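PDB 3WQB: extracellular serine protease from Aeromonas sobria, which cleaves peptide bonds after paired basic residues such as Lys-Lys and Lys-Arg, and is a probable virulence factor that activates the host plasma kallikrein/kinin system. Local coordinates for residues A[216-221]-A[268-273]; A[257-262]-A[275-280]. The protein carries 1 engineered substitution. One frame throughout, in Å; residues are numbered along the deposited sequence.

Contacts 1 and 2 lie with their centres about 10 Å apart in the subtilisin domain, and their segments interleave along the chain. Strand 257-261 of contact 2 is joined to both loops of contact 1 through its backbone: A216 N lies 3.0 Å from V258 O and S268 N 2.9 Å from A260 O, each a probable hydrogen bond. Contact 1 is nearer the catalytic centre. The side chain of N218 is about 6 Å from that of A336, the engineered replacement at the predicted charge-relay position, and about 7 Å from that of H115. In contact 2 the A260 side chain is about 9 Å from that of A336.

Contact 1 (A[216-221]-A[268-273]); sequences AGNGFN and SSYSSV
The hydroxyl OG of S272 is held by two partners, one in the facing loop and one outside both segments: G219 N donates to it at 2.9 Å with an N-H...O angle of 156°, and E242 OE2 is hydrogen-bonded to it as well. OG reaches the G217-G219 backbone because it stands anti to the carbonyl carbon of S272 (chi1 -62°), beside its own N. That N makes a nearly straight 2.9 Å bond to G217 O. One serine thus ties down two peptide groups of the loop. A third bond, F220 N to Y270 O, is less secure, since Y270 O sits too close to a neighbour in the model.

N218 and Y270 run alongside each other and point the same way, with amide and ring planes 67° apart. The amide oxygen OD1 comes obliquely to the ring, 3.5 Å from Y270 CD1. Both polar ends are held from outside: N218 OD1 by T335 N, and Y270 OH by G334 N. F220 presents its ring edge to S271 O, with CD2 3.3 Å away, and CE2 lies 4.0 Å from V273 CG2. S271 O is buried without a hydrogen-bonding partner in the model, and its neighbour across the contact is the edge of the F220 ring.

By analogy with subtilisins, N218, the asparagine of the A-G-N sequence, probably contributes to the oxyanion hole. N218 ND2 is hydrogen-bonded to the backbone of another protein's chain. The bonds to G217 and G219 bracket N218, consistent with this contact fixing the amide beside the catalytic centre.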
ATOM      1  N   ALA A 216      -2.533  -1.936   1.005  1.00  8.94           N
ATOM      2  CA  ALA A 216      -1.956  -3.110   0.348  1.00  9.25           C
ATOM      3  C   ALA A 216      -2.491  -3.369  -1.052  1.00  9.08           C
ATOM      4  O   ALA A 216      -1.828  -4.022  -1.850  1.00 10.65           O
ATOM      5  CB  ALA A 216      -2.176  -4.335   1.192  1.00  9.88           C
ATOM      6  N   GLY A 217      -3.694  -2.871  -1.338  1.00  8.93           N
ATOM      7  CA  GLY A 217      -4.430  -3.262  -2.549  1.00  9.33           C
ATOM      8  C   GLY A 217      -5.633  -4.133  -2.242  1.00  9.34           C
ATOM      9  O   GLY A 217      -5.719  -4.741  -1.163  1.00  9.15           O
ATOM     10  N   ASN A 218      -6.546  -4.192  -3.208  1.00  9.32           N
ATOM     11  CA  ASN A 218      -7.791  -4.948  -3.116  1.00  9.32           C
ATOM     12  C   ASN A 218      -7.836  -6.033  -4.174  1.00  9.58           C
ATOM     13  O   ASN A 218      -8.890  -6.267  -4.772  1.00 10.65           O
ATOM     14  CB  ASN A 218      -8.991  -4.017  -3.330  1.00  9.59           C
ATOM     15  CG  ASN A 218      -9.053  -2.902  -2.320  1.00  9.87           C
ATOM     16  OD1 ASN A 218      -8.530  -3.013  -1.204  1.00 10.32           O
ATOM     17  ND2 ASN A 218      -9.717  -1.828  -2.693  1.00 13.93           N
ATOM     18  N   GLY A 219      -6.706  -6.703  -4.383  1.00  9.27           N
ATOM     19  CA  GLY A 219      -6.575  -7.635  -5.494  1.00 10.05           C
ATOM     20  C   GLY A 219      -6.500  -9.099  -5.137  1.00  9.81           C
ATOM     21  O   GLY A 219      -5.911  -9.874  -5.898  1.00 10.49           O
ATOM     22  N   PHE A 220      -7.092  -9.520  -4.020  1.00 10.01           N
ATOM     23  CA  PHE A 220      -7.110 -10.966  -3.773  1.00 10.23           C
ATOM     24  C   PHE A 220      -7.685 -11.751  -4.948  1.00 10.60           C
ATOM     25  O   PHE A 220      -7.165 -12.799  -5.288  1.00 10.81           O
ATOM     26  CB  PHE A 220      -7.820 -11.361  -2.476  1.00 10.54           C
ATOM     27  CG  PHE A 220      -7.344 -12.675  -1.940  1.00 10.79           C
ATOM     28  CD1 PHE A 220      -7.893 -13.877  -2.398  1.00 11.86           C
ATOM     29  CD2 PHE A 220      -6.308 -12.721  -1.008  1.00 11.82           C
ATOM     30  CE1 PHE A 220      -7.418 -15.110  -1.925  1.00 12.44           C
ATOM     31  CE2 PHE A 220      -5.835 -13.938  -0.527  1.00 12.87           C
ATOM     32  CZ  PHE A 220      -6.391 -15.137  -0.988  1.00 12.72           C
ATOM     33  N   ASN A 221      -8.719 -11.195  -5.574  1.00 10.31           N
ATOM     34  CA  ASN A 221      -9.433 -11.877  -6.646  1.00 11.08           C
ATOM     35  C   ASN A 221      -9.320 -11.200  -8.012  1.00 11.75           C
ATOM     36  O   ASN A 221      -9.233 -11.874  -9.045  1.00 12.89           O
ATOM     37  CB  ASN A 221     -10.909 -12.031  -6.261  1.00 11.68           C
ATOM     38  CG  ASN A 221     -11.095 -12.788  -4.960  1.00 12.81           C
ATOM     39  OD1 ASN A 221     -11.654 -12.264  -3.990  1.00 16.09           O
ATOM     40  ND2 ASN A 221     -10.621 -14.021  -4.929  1.00 13.45           N
ATOM     41  N   SER A 268     -10.841  -9.145   4.727  1.00 10.05           N
ATOM     42  CA  SER A 268     -11.865  -8.720   3.788  1.00 10.40           C
ATOM     43  C   SER A 268     -11.646  -9.489   2.496  1.00 10.11           C
ATOM     44  O   SER A 268     -10.501  -9.714   2.091  1.00 10.13           O
ATOM     45  CB  SER A 268     -11.767  -7.223   3.537  1.00 10.57           C
ATOM     46  OG  SER A 268     -11.980  -6.506   4.732  1.00 11.37           O
ATOM     47  N   SER A 269     -12.742  -9.911   1.872  1.00 10.21           N
ATOM     48  CA  SER A 269     -12.708 -10.755   0.686  1.00 10.70           C
ATOM     49  C   SER A 269     -11.650 -10.324  -0.333  1.00 10.50           C
ATOM     50  O   SER A 269     -10.896 -11.154  -0.834  1.00 11.12           O
ATOM     51  CB  SER A 269     -14.101 -10.768   0.038  1.00 11.39           C
ATOM     52  OG  SER A 269     -14.530  -9.455  -0.291  1.00 12.67           O
ATOM     53  N   TYR A 270     -11.598  -9.018  -0.599  1.00 10.48           N
ATOM     54  CA  TYR A 270     -10.788  -8.439  -1.667  1.00 10.12           C
ATOM     55  C   TYR A 270      -9.328  -8.142  -1.279  1.00  9.93           C
ATOM     56  O   TYR A 270      -8.521  -7.832  -2.154  1.00  9.60           O
ATOM     57  CB  TYR A 270     -11.442  -7.125  -2.135  1.00 10.24           C
ATOM     58  CG  TYR A 270     -11.756  -6.228  -0.963  1.00 10.50           C
ATOM     59  CD1 TYR A 270     -10.738  -5.541  -0.306  1.00 11.19           C
ATOM     60  CD2 TYR A 270     -13.055  -6.129  -0.455  1.00 11.25           C
ATOM     61  CE1 TYR A 270     -11.003  -4.752   0.805  1.00 11.28           C
ATOM     62  CE2 TYR A 270     -13.338  -5.332   0.648  1.00 11.25           C
ATOM     63  CZ  TYR A 270     -12.303  -4.652   1.279  1.00 11.48           C
ATOM     64  OH  TYR A 270     -12.541  -3.859   2.380  1.00 11.67           O
ATOM     65  N   SER A 271      -8.969  -8.236  -0.001  1.00  9.68           N
ATOM     66  CA  SER A 271      -7.673  -7.664   0.421  1.00  9.49           C
ATOM     67  C   SER A 271      -6.459  -8.364  -0.170  1.00  9.73           C
ATOM     68  O   SER A 271      -6.344  -9.590  -0.098  1.00  9.63           O
ATOM     69  CB  SER A 271      -7.517  -7.691   1.940  1.00  9.68           C
ATOM     70  OG  SER A 271      -6.387  -6.917   2.345  1.00  9.61           O
ATOM     71  N   SER A 272      -5.536  -7.571  -0.716  1.00  8.97           N
ATOM     72  CA  SER A 272      -4.226  -8.101  -1.061  1.00  9.52           C
ATOM     73  C   SER A 272      -3.489  -8.487   0.213  1.00  9.78           C
ATOM     74  O   SER A 272      -3.801  -7.984   1.299  1.00  9.95           O
ATOM     75  CB  SER A 272      -3.420  -7.082  -1.860  1.00  9.58           C
ATOM     76  OG  SER A 272      -4.081  -6.790  -3.086  1.00 10.79           O
ATOM     77  N   VAL A 273      -2.534  -9.408   0.086  1.00  9.40           N
ATOM     78  CA  VAL A 273      -1.785  -9.932   1.228  1.00 10.14           C
ATOM     79  C   VAL A 273      -0.371 -10.233   0.776  1.00  9.36           C
ATOM     80  O   VAL A 273      -0.098 -10.292  -0.424  1.00  9.70           O
ATOM     81  CB  VAL A 273      -2.433 -11.222   1.822  1.00  9.63           C
ATOM     82  CG1 VAL A 273      -3.856 -10.938   2.298  1.00 10.87           C
ATOM     83  CG2 VAL A 273      -2.418 -12.392   0.828  1.00 11.12           C
TER

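Contact 2 (A[257-262]-A[275-280]); sequences VVSALN and SNIFLS
V257 and I277 cross at about a right angle, the CG1 methyl of V257 meeting the CD1 methyl of I277 at 4.0 Å. The other branch of I277, CG2, lies 3.7 Å from OG of S259, two residues on from V257. One residue on in the first strand but two in the second, V258 and L279 direct their side chains to one face of the sheet, while S259 and S280 share the other.

The backbone bonds fix the register of V258 and L279. Segments 257-261 and 277-280 run parallel, their axes 4.8 Å apart at closest approach and 42° apart in direction. V257 O accepts from F278 N at 2.8 Å, and S259 N donates to L279 O at 3.1 Å. Two residues, F278 and L279, therefore stand opposite V258 alone: a classic beta bulge, supported by the helix-like psi of F278 (-43°).

Beyond the bulge, S280 holds OG anti to its backbone N (chi1 177°), which brings the oxygen to 3.4 Å from L261 CB. A water bridges S280 OG and S259 OG, with a weak bond to A260 O. S259 OG is also bonded to T411 O. A second water links V257 N to N276 O at the V257 end of the contact.

Strand 277-282 is an edge strand, within this chain, of the parallel sheet of the subtilisin domain, and strand 255-261 separates it from strand 211-215. V258 packs on A338, T339 and T342 of helix 335-352, whereas L279 meets L365 and F278 meets R362 and A366 of helix 358-368.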
ATOM      1  N   VAL A 257       2.528  -0.943   5.388  1.00  8.04           N
ATOM      2  CA  VAL A 257       1.528  -1.493   4.466  1.00  8.58           C
ATOM      3  C   VAL A 257       0.469  -2.282   5.233  1.00  8.77           C
ATOM      4  O   VAL A 257       0.801  -3.106   6.088  1.00  8.90           O
ATOM      5  CB  VAL A 257       2.183  -2.348   3.364  1.00  8.22           C
ATOM      6  CG1 VAL A 257       1.144  -2.800   2.358  1.00  9.23           C
ATOM      7  CG2 VAL A 257       3.269  -1.561   2.632  1.00  9.45           C
ATOM      8  N   VAL A 258      -0.809  -2.013   4.938  1.00  8.74           N
ATOM      9  CA  VAL A 258      -1.905  -2.617   5.703  1.00  9.34           C
ATOM     10  C   VAL A 258      -2.893  -3.387   4.856  1.00  8.96           C
ATOM     11  O   VAL A 258      -3.263  -2.956   3.761  1.00  9.22           O
ATOM     12  CB  VAL A 258      -2.661  -1.583   6.577  1.00  9.92           C
ATOM     13  CG1 VAL A 258      -1.717  -0.921   7.553  1.00 11.56           C
ATOM     14  CG2 VAL A 258      -3.353  -0.540   5.732  1.00 10.93           C
ATOM     15  N   SER A 259      -3.312  -4.527   5.387  1.00  8.92           N
ATOM     16  CA  SER A 259      -4.410  -5.289   4.809  1.00  8.99           C
ATOM     17  C   SER A 259      -5.731  -4.947   5.513  1.00  8.57           C
ATOM     18  O   SER A 259      -5.744  -4.342   6.589  1.00  9.50           O
ATOM     19  CB  SER A 259      -4.123  -6.776   4.925  1.00  9.46           C
ATOM     20  OG  SER A 259      -4.046  -7.182   6.282  1.00 10.27           O
ATOM     21  N   ALA A 260      -6.843  -5.343   4.893  1.00  8.73           N
ATOM     22  CA  ALA A 260      -8.161  -5.006   5.399  1.00  9.46           C
ATOM     23  C   ALA A 260      -8.832  -6.205   6.055  1.00  9.47           C
ATOM     24  O   ALA A 260      -8.790  -7.338   5.534  1.00  9.67           O
ATOM     25  CB  ALA A 260      -9.041  -4.496   4.274  1.00  9.93           C
ATOM     26  N   LEU A 261      -9.486  -5.922   7.179  1.00  9.99           N
ATOM     27  CA  LEU A 261     -10.262  -6.891   7.956  1.00 11.01           C
ATOM     28  C   LEU A 261     -11.744  -6.525   7.899  1.00 10.68           C
ATOM     29  O   LEU A 261     -12.098  -5.344   7.903  1.00 10.24           O
ATOM     30  CB  LEU A 261      -9.799  -6.845   9.425  1.00 12.14           C
ATOM     31  CG  LEU A 261     -10.414  -7.886  10.363  1.00 14.18           C
ATOM     32  CD1 LEU A 261      -9.363  -8.919  10.745  1.00 17.74           C
ATOM     33  CD2 LEU A 261     -11.016  -7.224  11.600  1.00 17.96           C
ATOM     34  N   ASN A 262     -12.608  -7.540   7.846  1.00 10.34           N
ATOM     35  CA  ASN A 262     -14.053  -7.286   7.883  1.00 10.61           C
ATOM     36  C   ASN A 262     -14.650  -7.410   9.284  1.00 10.56           C
ATOM     37  O   ASN A 262     -13.949  -7.735  10.253  1.00 10.61           O
ATOM     38  CB  ASN A 262     -14.814  -8.123   6.848  1.00 10.97           C
ATOM     39  CG  ASN A 262     -14.821  -9.603   7.159  1.00 10.75           C
ATOM     40  OD1 ASN A 262     -14.740 -10.017   8.317  1.00 12.24           O
ATOM     41  ND2 ASN A 262     -14.974 -10.413   6.118  1.00 12.54           N
ATOM     42  N   SER A 275       4.122 -10.861   2.391  1.00  9.13           N
ATOM     43  CA  SER A 275       5.108 -10.802   3.473  1.00  9.15           C
ATOM     44  C   SER A 275       5.416  -9.387   3.945  1.00  8.84           C
ATOM     45  O   SER A 275       6.011  -9.199   5.017  1.00  9.38           O
ATOM     46  CB  SER A 275       6.394 -11.502   3.063  1.00  9.06           C
ATOM     47  OG  SER A 275       6.998 -10.866   1.951  1.00 10.21           O
ATOM     48  N   ASN A 276       5.026  -8.403   3.133  1.00  8.75           N
ATOM     49  CA  ASN A 276       5.234  -6.992   3.464  1.00  9.10           C
ATOM     50  C   ASN A 276       4.074  -6.310   4.168  1.00  9.30           C
ATOM     51  O   ASN A 276       4.174  -5.137   4.483  1.00  9.55           O
ATOM     52  CB  ASN A 276       5.625  -6.192   2.223  1.00  9.49           C
ATOM     53  CG  ASN A 276       4.579  -6.231   1.141  1.00  9.54           C
ATOM     54  OD1 ASN A 276       3.924  -7.253   0.925  1.00  9.76           O
ATOM     55  ND2 ASN A 276       4.449  -5.129   0.415  1.00  9.55           N
ATOM     56  N   ILE A 277       3.003  -7.043   4.453  1.00  8.85           N
ATOM     57  CA  ILE A 277       1.931  -6.520   5.316  1.00  8.62           C
ATOM     58  C   ILE A 277       2.510  -6.339   6.716  1.00  8.55           C
ATOM     59  O   ILE A 277       3.198  -7.225   7.227  1.00  9.28           O
ATOM     60  CB  ILE A 277       0.714  -7.473   5.354  1.00  8.50           C
ATOM     61  CG1 ILE A 277       0.131  -7.676   3.948  1.00  8.77           C
ATOM     62  CG2 ILE A 277      -0.364  -6.967   6.322  1.00  9.49           C
ATOM     63  CD1 ILE A 277      -0.319  -6.393   3.228  1.00  9.16           C
ATOM     64  N   PHE A 278       2.247  -5.187   7.328  1.00  8.55           N
ATOM     65  CA  PHE A 278       2.686  -4.940   8.694  1.00  8.67           C
ATOM     66  C   PHE A 278       1.562  -5.193   9.698  1.00  8.09           C
ATOM     67  O   PHE A 278       1.784  -5.818  10.742  1.00  8.89           O
ATOM     68  CB  PHE A 278       3.240  -3.516   8.841  1.00  8.69           C
ATOM     69  CG  PHE A 278       4.028  -3.303  10.106  1.00  8.98           C
ATOM     70  CD1 PHE A 278       5.355  -3.697  10.168  1.00 10.63           C
ATOM     71  CD2 PHE A 278       3.438  -2.742  11.238  1.00 10.40           C
ATOM     72  CE1 PHE A 278       6.094  -3.526  11.336  1.00 11.52           C
ATOM     73  CE2 PHE A 278       4.178  -2.562  12.415  1.00 11.06           C
ATOM     74  CZ  PHE A 278       5.499  -2.971  12.457  1.00 12.42           C
ATOM     75  N   LEU A 279       0.357  -4.725   9.372  1.00  9.13           N
ATOM     76  CA  LEU A 279      -0.808  -4.851  10.244  1.00  9.93           C
ATOM     77  C   LEU A 279      -2.070  -5.048   9.413  1.00  9.52           C
ATOM     78  O   LEU A 279      -2.132  -4.661   8.230  1.00  9.54           O
ATOM     79  CB  LEU A 279      -0.982  -3.588  11.104  1.00 11.23           C
ATOM     80  CG  LEU A 279       0.055  -3.276  12.174  1.00 12.45           C
ATOM     81  CD1 LEU A 279      -0.038  -1.824  12.546  1.00 12.65           C
ATOM     82  CD2 LEU A 279      -0.136  -4.184  13.385  1.00 14.35           C
ATOM     83  N   SER A 280      -3.075  -5.624  10.065  1.00  9.78           N
ATOM     84  CA  SER A 280      -4.448  -5.643   9.586  1.00  9.91           C
ATOM     85  C   SER A 280      -5.230  -4.525  10.272  1.00  9.28           C
ATOM     86  O   SER A 280      -5.075  -4.287  11.476  1.00  9.55           O
ATOM     87  CB  SER A 280      -5.078  -6.990   9.942  1.00 10.46           C
ATOM     88  OG  SER A 280      -6.450  -7.073   9.566  1.00 13.40           O
TER
HETATM   89  O   HOH W   1       4.765  -2.863   5.942  1.00 10.79           O
HETATM   90  O   HOH W   2      -6.615  -8.186   7.143  1.00 13.82           O